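Local coordinates for protein transmembrane oligosaccharyl transferase (Archaeoglobus fulgidus, PDB 3WAJ) that belongs to the STT3/AglB family of multi-pass membrane proteins, joining a helical transmembrane part that holds a zinc ion to a large globular C-terminal part, at residues 684-689 against 770-775; 762-767 against 804-809; 839-844 against 848-853. All coordinates share one frame; numbering follows the deposited sequence.

Contact 1: residues 684-689 against 770-775; sequences LFDGSG and YVKIFE
A type I' beta turn running from Phe685 to Ser688 sets Asp686 and Gly687 against Lys772 and Phe774, two residues on one face of strand 771-776. That strand lies within a mixed sheet, between strands 605-611 and 693-698, while the turn belongs to the loop that follows helix 678-684. Both inner residues of the turn have positive phi, 59° at Asp686 and 87° at Gly687, as this turn type requires, and the backbone bond from Ser688 N to Phe685 O (3.0 Å) closes it.

The polar half of the contact is a buried salt bridge between Lys772 NZ and Asp686 OD1, modelled at 2.4 Å, too short for its exact length to be trusted. Lys772 reaches across with its chain extended beyond CG, and its axis meets the aspartate side chain at about a right angle. Its ammonium also gives a hydrogen bond to His683 O at the end of the helix. The other carboxylate oxygen, Asp686 OD2, turns to the guanidinium of Arg805, so the buried acid has a positive partner for each oxygen and is probably ionised.

Beside this pair lies the aromatic half. The Phe774 ring also packs on Met695. Phe774 CE1 is 4.1 Å from Gly687 N, and the ring presents its edge to Asp686 O, which lies near the ring plane, 3.9 Å from Phe774 CE1.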
loop_
_atom_site.group_PDB
_atom_site.type_symbol
_atom_site.label_atom_id
_atom_site.label_comp_id
_atom_site.label_asym_id
_atom_site.label_seq_id
_atom_site.Cartn_x
_atom_site.Cartn_y
_atom_site.Cartn_z
ATOM N N LEU A 684 2.160 16.218 19.581
ATOM C CA LEU A 684 1.553 16.282 20.914
ATOM C C LEU A 684 1.752 17.660 21.534
ATOM O O LEU A 684 0.807 18.253 22.034
ATOM C CB LEU A 684 2.072 15.174 21.836
ATOM C CG LEU A 684 1.258 14.942 23.119
ATOM C CD1 LEU A 684 0.936 13.478 23.300
ATOM C CD2 LEU A 684 1.966 15.489 24.360
ATOM N N PHE A 685 2.972 18.183 21.471
ATOM C CA PHE A 685 3.253 19.509 22.025
ATOM C C PHE A 685 3.098 20.650 21.009
ATOM O O PHE A 685 3.429 21.801 21.317
ATOM C CB PHE A 685 4.661 19.542 22.658
ATOM C CG PHE A 685 4.843 18.563 23.792
ATOM C CD1 PHE A 685 4.346 18.842 25.061
ATOM C CD2 PHE A 685 5.508 17.371 23.592
ATOM C CE1 PHE A 685 4.514 17.942 26.109
ATOM C CE2 PHE A 685 5.679 16.469 24.630
ATOM C CZ PHE A 685 5.180 16.757 25.891
ATOM N N ASP A 686 2.605 20.332 19.807
ATOM C CA ASP A 686 2.351 21.343 18.778
ATOM C C ASP A 686 3.612 22.104 18.401
ATOM O O ASP A 686 3.568 23.257 17.978
ATOM C CB ASP A 686 1.211 22.298 19.219
ATOM C CG ASP A 686 -0.156 21.594 19.263
ATOM O OD1 ASP A 686 -0.458 20.836 18.307
ATOM O OD2 ASP A 686 -0.891 21.752 20.273
ATOM N N GLY A 687 4.742 21.436 18.571
ATOM C CA GLY A 687 6.024 21.985 18.186
ATOM C C GLY A 687 6.658 22.827 19.267
ATOM O O GLY A 687 7.669 23.483 19.026
ATOM N N SER A 688 6.080 22.813 20.462
ATOM C CA SER A 688 6.623 23.618 21.559
ATOM C C SER A 688 8.005 23.110 21.975
ATOM O O SER A 688 8.224 21.898 22.083
ATOM C CB SER A 688 5.665 23.593 22.758
ATOM O OG SER A 688 6.034 24.557 23.723
ATOM N N GLY A 689 8.946 24.025 22.203
ATOM C CA GLY A 689 10.284 23.626 22.624
ATOM C C GLY A 689 11.300 23.655 21.500
ATOM O O GLY A 689 12.486 23.882 21.744
ATOM N N TYR A 770 -6.316 16.442 13.197
ATOM C CA TYR A 770 -5.894 15.128 12.699
ATOM C C TYR A 770 -4.567 15.236 11.939
ATOM O O TYR A 770 -3.651 14.433 12.144
ATOM C CB TYR A 770 -6.972 14.575 11.765
ATOM C CG TYR A 770 -6.889 13.090 11.475
ATOM C CD1 TYR A 770 -7.861 12.224 11.948
ATOM C CD2 TYR A 770 -5.863 12.555 10.691
ATOM C CE1 TYR A 770 -7.813 10.865 11.665
ATOM C CE2 TYR A 770 -5.808 11.193 10.412
ATOM C CZ TYR A 770 -6.785 10.360 10.910
ATOM O OH TYR A 770 -6.748 9.016 10.655
ATOM N N VAL A 771 -4.478 16.228 11.056
ATOM C CA VAL A 771 -3.270 16.446 10.266
ATOM C C VAL A 771 -2.668 17.798 10.610
ATOM O O VAL A 771 -3.384 18.790 10.686
ATOM C CB VAL A 771 -3.565 16.401 8.757
ATOM C CG1 VAL A 771 -2.263 16.536 7.961
ATOM C CG2 VAL A 771 -4.261 15.107 8.393
ATOM N N LYS A 772 -1.355 17.830 10.831
ATOM C CA LYS A 772 -0.644 19.079 11.106
ATOM C C LYS A 772 0.542 19.247 10.162
ATOM O O LYS A 772 1.238 18.283 9.861
ATOM C CB LYS A 772 -0.181 19.140 12.566
ATOM C CG LYS A 772 -1.317 19.245 13.558
ATOM C CD LYS A 772 -0.783 19.083 14.967
ATOM C CE LYS A 772 -1.884 18.704 15.935
ATOM N NZ LYS A 772 -1.411 18.878 17.322
ATOM N N ILE A 773 0.757 20.473 9.698
ATOM C CA ILE A 773 1.882 20.776 8.827
ATOM C C ILE A 773 2.835 21.759 9.507
ATOM O O ILE A 773 2.420 22.792 10.031
ATOM C CB ILE A 773 1.397 21.377 7.505
ATOM C CG1 ILE A 773 0.462 20.401 6.803
ATOM C CG2 ILE A 773 2.558 21.729 6.586
ATOM C CD1 ILE A 773 -0.170 20.979 5.540
ATOM N N PHE A 774 4.119 21.446 9.487
ATOM C CA PHE A 774 5.122 22.337 10.041
ATOM C C PHE A 774 6.116 22.764 8.957
ATOM O O PHE A 774 6.341 22.036 7.981
ATOM C CB PHE A 774 5.870 21.635 11.171
ATOM C CG PHE A 774 4.979 21.184 12.296
ATOM C CD1 PHE A 774 4.879 21.940 13.462
ATOM C CD2 PHE A 774 4.237 20.007 12.192
ATOM C CE1 PHE A 774 4.045 21.541 14.518
ATOM C CE2 PHE A 774 3.403 19.593 13.249
ATOM C CZ PHE A 774 3.311 20.369 14.413
ATOM N N GLU A 775 6.714 23.940 9.135
ATOM C CA GLU A 775 7.767 24.406 8.245
ATOM C C GLU A 775 9.105 24.364 8.960
ATOM O O GLU A 775 9.237 24.861 10.087
ATOM C CB GLU A 775 7.513 25.844 7.766
ATOM C CG GLU A 775 8.545 26.317 6.745
ATOM C CD GLU A 775 8.374 27.772 6.352
ATOM O OE1 GLU A 775 7.692 28.521 7.095
ATOM O OE2 GLU A 775 8.934 28.169 5.301
#

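Contact 2: residues 762-767 against 804-809; sequences PVKIAP and NRTFEY
Lys764 and Thr806 carry the direct polar link between the loop 762-767 and strand 806-814. The lysine ammonium makes two weak hydrogen bonds to the same threonine: Lys764 NZ lies 3.1 Å from Thr806 OG1 and 3.2 Å from Thr806 O. A bend at chi3 (-62°) turns the end of the lysine chain into this fork, and Thr806 chi1 (63°) holds OG1 between its own backbone N and carbonyl carbon. Water provides a second polar link, sitting 2.5 Å from Pro762 O and 2.7 Å from Glu808 O. It has more acceptors around it than protons to give, so its bonds cannot all hold at once.

The remaining touches are van der Waals. Lys764 CE passes 4.3 Å from Phe807 CA, and Arg805 CD packs 3.8 Å from Pro767 O. The guanidinium of Arg805 is held by others, notably Glu698.

Thr806 O and Glu808 O both face the loop, whereas Phe807 bonds through its backbone to Ile799 of strand 792-800. The loop therefore runs past the outer edge of the antiparallel sheet, roughly opposite in direction to the strand, and its other side is backed by helix 740-755, on which Val763 and Ile765 pack.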
loop_
_atom_site.group_PDB
_atom_site.type_symbol
_atom_site.label_atom_id
_atom_site.label_comp_id
_atom_site.label_asym_id
_atom_site.label_seq_id
_atom_site.Cartn_x
_atom_site.Cartn_y
_atom_site.Cartn_z
ATOM N N PRO A 762 4.820 22.618 29.080
ATOM C CA PRO A 762 3.430 22.290 29.446
ATOM C C PRO A 762 2.620 21.972 28.213
ATOM O O PRO A 762 3.018 22.396 27.125
ATOM C CB PRO A 762 2.912 23.586 30.076
ATOM C CG PRO A 762 3.713 24.667 29.390
ATOM C CD PRO A 762 5.086 24.069 29.135
ATOM N N VAL A 763 1.510 21.252 28.385
ATOM C CA VAL A 763 0.618 20.921 27.284
ATOM C C VAL A 763 -0.831 20.923 27.785
ATOM O O VAL A 763 -1.124 20.406 28.866
ATOM C CB VAL A 763 0.977 19.542 26.671
ATOM C CG1 VAL A 763 0.821 18.437 27.709
ATOM C CG2 VAL A 763 0.125 19.246 25.434
ATOM N N LYS A 764 -1.745 21.513 27.020
ATOM C CA LYS A 764 -3.138 21.492 27.446
ATOM C C LYS A 764 -3.772 20.143 27.146
ATOM O O LYS A 764 -3.471 19.513 26.121
ATOM C CB LYS A 764 -3.948 22.643 26.834
ATOM C CG LYS A 764 -3.670 23.964 27.511
ATOM C CD LYS A 764 -4.635 25.064 27.085
ATOM C CE LYS A 764 -4.544 25.361 25.594
ATOM N NZ LYS A 764 -5.131 26.696 25.267
ATOM N N ILE A 765 -4.634 19.695 28.059
ATOM C CA ILE A 765 -5.365 18.448 27.868
ATOM C C ILE A 765 -6.564 18.735 26.960
ATOM O O ILE A 765 -7.591 19.238 27.409
ATOM C CB ILE A 765 -5.748 17.814 29.220
ATOM C CG1 ILE A 765 -4.462 17.488 29.978
ATOM C CG2 ILE A 765 -6.598 16.554 29.010
ATOM C CD1 ILE A 765 -4.677 16.822 31.291
ATOM N N ALA A 766 -6.390 18.443 25.670
ATOM C CA ALA A 766 -7.343 18.805 24.618
ATOM C C ALA A 766 -6.997 18.090 23.323
ATOM O O ALA A 766 -5.825 17.785 23.079
ATOM C CB ALA A 766 -7.330 20.308 24.389
ATOM N N PRO A 767 -8.012 17.840 22.474
ATOM C CA PRO A 767 -7.683 17.213 21.196
ATOM C C PRO A 767 -7.115 18.274 20.248
ATOM O O PRO A 767 -6.946 19.414 20.664
ATOM C CB PRO A 767 -9.040 16.697 20.698
ATOM C CG PRO A 767 -10.041 17.671 21.250
ATOM C CD PRO A 767 -9.463 18.089 22.621
ATOM N N ASN A 804 -8.913 27.892 15.093
ATOM C CA ASN A 804 -9.170 28.731 16.258
ATOM C C ASN A 804 -8.955 27.959 17.555
ATOM O O ASN A 804 -9.794 27.981 18.462
ATOM C CB ASN A 804 -10.564 29.379 16.182
ATOM C CG ASN A 804 -10.733 30.275 14.948
ATOM O OD1 ASN A 804 -9.782 30.918 14.493
ATOM N ND2 ASN A 804 -11.944 30.305 14.398
ATOM N N ARG A 805 -7.826 27.255 17.601
ATOM C CA ARG A 805 -7.351 26.566 18.798
ATOM C C ARG A 805 -6.055 27.230 19.219
ATOM O O ARG A 805 -5.267 27.656 18.365
ATOM C CB ARG A 805 -7.098 25.091 18.495
ATOM C CG ARG A 805 -6.369 24.330 19.594
ATOM C CD ARG A 805 -6.255 22.846 19.238
ATOM N NE ARG A 805 -5.322 22.598 18.142
ATOM C CZ ARG A 805 -4.020 22.356 18.307
ATOM N NH1 ARG A 805 -3.502 22.322 19.524
ATOM N NH2 ARG A 805 -3.234 22.150 17.254
ATOM N N THR A 806 -5.832 27.339 20.526
ATOM C CA THR A 806 -4.587 27.920 21.022
ATOM C C THR A 806 -3.727 26.917 21.790
ATOM O O THR A 806 -4.219 25.911 22.306
ATOM C CB THR A 806 -4.840 29.164 21.887
ATOM O OG1 THR A 806 -5.588 28.792 23.053
ATOM C CG2 THR A 806 -5.597 30.213 21.091
ATOM N N PHE A 807 -2.432 27.207 21.854
ATOM C CA PHE A 807 -1.506 26.446 22.683
ATOM C C PHE A 807 -0.348 27.371 22.952
ATOM O O PHE A 807 -0.191 28.379 22.256
ATOM C CB PHE A 807 -1.025 25.154 21.986
ATOM C CG PHE A 807 -0.309 25.384 20.674
ATOM C CD1 PHE A 807 -0.990 25.237 19.464
ATOM C CD2 PHE A 807 1.038 25.747 20.643
ATOM C CE1 PHE A 807 -0.343 25.451 18.237
ATOM C CE2 PHE A 807 1.692 25.961 19.418
ATOM C CZ PHE A 807 0.991 25.807 18.213
ATOM N N GLU A 808 0.462 27.047 23.953
ATOM C CA GLU A 808 1.608 27.883 24.280
ATOM C C GLU A 808 2.884 27.348 23.647
ATOM O O GLU A 808 3.194 26.153 23.769
ATOM C CB GLU A 808 1.776 27.990 25.800
ATOM C CG GLU A 808 0.712 28.838 26.478
ATOM C CD GLU A 808 0.692 30.266 25.958
ATOM O OE1 GLU A 808 1.755 30.935 25.963
ATOM O OE2 GLU A 808 -0.392 30.711 25.526
ATOM N N TYR A 809 3.609 28.221 22.948
ATOM C CA TYR A 809 4.977 27.914 22.553
ATOM C C TYR A 809 5.885 28.265 23.725
ATOM O O TYR A 809 5.812 29.368 24.273
ATOM C CB TYR A 809 5.405 28.713 21.313
ATOM C CG TYR A 809 6.875 28.516 20.966
ATOM C CD1 TYR A 809 7.278 27.462 20.159
ATOM C CD2 TYR A 809 7.863 29.371 21.462
ATOM C CE1 TYR A 809 8.622 27.261 19.844
ATOM C CE2 TYR A 809 9.213 29.174 21.150
ATOM C CZ TYR A 809 9.579 28.117 20.339
ATOM O OH TYR A 809 10.899 27.900 20.016
HETATM O O HOH W 1 3.800 24.297 25.659
#

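Contact 3: residues 839-844 against 848-853; sequences PYHIKA and VKEITI
His841 and Glu850 face each other across a beta hairpin, their side chains lying alongside and pointing the same way. The glutamate leaves its backbone with CG anti to N, then bends at chi2 (97°), which brings the carboxylate back to the ring edge. There His841 ND1 gives a weak but fairly straight bond to Glu850 OE1 (3.2 Å), with ring and carboxylate planes 66° apart. Pro839 borders the pair: its CG touches Glu850 CG at 3.5 Å, and its carbonyl oxygen stands over one face of the imidazole.

The other side is mainly apolar. Ile842 and Ile851 cross at about a right angle, CD1 against CD1 at 3.5 Å, and Lys849 CB also packs on Ile842 CD1. Ile842 is modelled nearly eclipsed (chi1 -4°), a doubtful rotamer. Ile853 CG1 comes obliquely to Tyr840 CE2 (3.4 Å), while the tyrosine hydroxyl bonds Tyr826 O.

Between the two sides run the backbone bonds Tyr840 N to Ile851 O, Ile851 N to Tyr840 O and Lys849 N to Ile842 O. The chemistry is two-faced: Ile851 is buried against Val782 and Ile842 against Val793, while a weakly hydrogen-bonded histidine and glutamate sit on the outer side, where the carboxylate might favour a protonated imidazole.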
loop_
_atom_site.group_PDB
_atom_site.type_symbol
_atom_site.label_atom_id
_atom_site.label_comp_id
_atom_site.label_asym_id
_atom_site.label_seq_id
_atom_site.Cartn_x
_atom_site.Cartn_y
_atom_site.Cartn_z
ATOM N N PRO A 839 3.265 38.785 21.361
ATOM C CA PRO A 839 4.711 38.815 21.108
ATOM C C PRO A 839 5.382 37.775 21.992
ATOM O O PRO A 839 4.720 37.218 22.874
ATOM C CB PRO A 839 5.113 40.221 21.562
ATOM C CG PRO A 839 4.022 40.653 22.501
ATOM C CD PRO A 839 2.774 40.038 21.969
ATOM N N TYR A 840 6.662 37.505 21.771
ATOM C CA TYR A 840 7.382 36.618 22.673
ATOM C C TYR A 840 7.610 37.318 24.019
ATOM O O TYR A 840 8.028 38.481 24.061
ATOM C CB TYR A 840 8.735 36.221 22.079
ATOM C CG TYR A 840 8.704 35.336 20.849
ATOM C CD1 TYR A 840 8.532 33.966 20.957
ATOM C CD2 TYR A 840 8.904 35.872 19.585
ATOM C CE1 TYR A 840 8.535 33.161 19.839
ATOM C CE2 TYR A 840 8.906 35.074 18.459
ATOM C CZ TYR A 840 8.720 33.723 18.593
ATOM O OH TYR A 840 8.726 32.927 17.472
ATOM N N HIS A 841 7.334 36.621 25.115
ATOM C CA HIS A 841 7.656 37.149 26.439
ATOM C C HIS A 841 8.915 36.447 26.953
ATOM O O HIS A 841 8.847 35.306 27.419
ATOM C CB HIS A 841 6.494 36.946 27.422
ATOM C CG HIS A 841 5.147 37.254 26.843
ATOM N ND1 HIS A 841 4.712 38.541 26.608
ATOM C CD2 HIS A 841 4.137 36.438 26.451
ATOM C CE1 HIS A 841 3.495 38.504 26.092
ATOM N NE2 HIS A 841 3.123 37.241 25.985
ATOM N N ILE A 842 10.066 37.110 26.841
ATOM C CA ILE A 842 11.298 36.570 27.407
ATOM C C ILE A 842 11.324 36.916 28.876
ATOM O O ILE A 842 10.846 37.981 29.288
ATOM C CB ILE A 842 12.562 37.198 26.822
ATOM C CG1 ILE A 842 12.223 38.180 25.723
ATOM C CG2 ILE A 842 13.548 36.145 26.331
ATOM C CD1 ILE A 842 13.344 39.119 25.490
ATOM N N LYS A 843 11.914 36.028 29.663
ATOM C CA LYS A 843 12.014 36.243 31.086
ATOM C C LYS A 843 13.371 35.732 31.530
ATOM O O LYS A 843 13.709 34.562 31.316
ATOM C CB LYS A 843 10.881 35.517 31.811
ATOM C CG LYS A 843 10.850 35.690 33.320
ATOM C CD LYS A 843 9.822 34.746 33.936
ATOM C CE LYS A 843 9.759 34.864 35.455
ATOM N NZ LYS A 843 9.097 36.130 35.895
ATOM N N ALA A 844 14.156 36.635 32.106
ATOM C CA ALA A 844 15.421 36.291 32.735
ATOM C C ALA A 844 15.328 36.747 34.185
ATOM O O ALA A 844 15.438 37.938 34.471
ATOM C CB ALA A 844 16.580 36.978 32.029
ATOM N N VAL A 848 11.647 41.133 32.460
ATOM C CA VAL A 848 10.851 40.561 31.380
ATOM C C VAL A 848 10.768 41.527 30.206
ATOM O O VAL A 848 10.708 42.739 30.390
ATOM C CB VAL A 848 9.427 40.185 31.842
ATOM C CG1 VAL A 848 9.490 39.311 33.078
ATOM C CG2 VAL A 848 8.597 41.433 32.116
ATOM N N LYS A 849 10.771 40.987 28.992
ATOM C CA LYS A 849 10.653 41.817 27.805
ATOM C C LYS A 849 9.565 41.308 26.868
ATOM O O LYS A 849 8.778 40.430 27.218
ATOM C CB LYS A 849 11.990 41.906 27.071
ATOM C CG LYS A 849 13.118 42.562 27.859
ATOM C CD LYS A 849 12.961 44.075 27.903
ATOM C CE LYS A 849 14.119 44.735 28.651
ATOM N NZ LYS A 849 15.454 44.452 28.035
ATOM N N GLU A 850 9.550 41.858 25.662
ATOM C CA GLU A 850 8.421 41.707 24.767
ATOM C C GLU A 850 8.922 41.924 23.338
ATOM O O GLU A 850 8.953 43.058 22.853
ATOM C CB GLU A 850 7.372 42.763 25.132
ATOM C CG GLU A 850 5.934 42.414 24.816
ATOM C CD GLU A 850 5.188 41.869 26.019
ATOM O OE1 GLU A 850 5.853 41.509 27.015
ATOM O OE2 GLU A 850 3.938 41.804 25.967
ATOM N N ILE A 851 9.324 40.839 22.675
ATOM C CA ILE A 851 9.875 40.902 21.319
ATOM C C ILE A 851 8.821 40.593 20.268
ATOM O O ILE A 851 7.994 39.685 20.440
ATOM C CB ILE A 851 10.959 39.827 21.079
ATOM C CG1 ILE A 851 11.613 39.374 22.379
ATOM C CG2 ILE A 851 11.992 40.285 20.046
ATOM C CD1 ILE A 851 12.574 38.220 22.169
ATOM N N THR A 852 8.878 41.315 19.157
ATOM C CA THR A 852 8.171 40.879 17.963
ATOM C C THR A 852 9.227 40.552 16.905
ATOM O O THR A 852 10.228 41.268 16.773
ATOM C CB THR A 852 7.134 41.913 17.473
ATOM O OG1 THR A 852 7.608 42.561 16.285
ATOM C CG2 THR A 852 6.851 42.939 18.568
ATOM N N ILE A 853 9.017 39.447 16.190
ATOM C CA ILE A 853 9.974 38.959 15.199
ATOM C C ILE A 853 9.356 39.066 13.810
ATOM O O ILE A 853 8.154 38.840 13.647
ATOM C CB ILE A 853 10.341 37.479 15.469
ATOM C CG1 ILE A 853 10.966 37.321 16.857
ATOM C CG2 ILE A 853 11.296 36.943 14.410
ATOM C CD1 ILE A 853 12.332 37.969 16.975
#

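How the contacts relate
From the N terminus, contact 1 opens at the end of helix 678-684 and closes a loop of 80 residues, nearly half of them helical, on strand 771-776. Contact 2 opens inside that loop, at 762-767, and closes beyond it at 804-809, so the two cross. They also touch: Ser688 OG is probably hydrogen-bonded to Glu808 O (3.3 Å), and Leu684 O packs on Val763 CG2. Together they tie the mixed sheet and helix 740-755 to the antiparallel sheet of the peripheral domain. Contact 3 follows in series, a hairpin with three linking residues at the far side of that second sheet; it meets contact 2 where Tyr840 CE1 packs 4.2 Å from Tyr809 CD2.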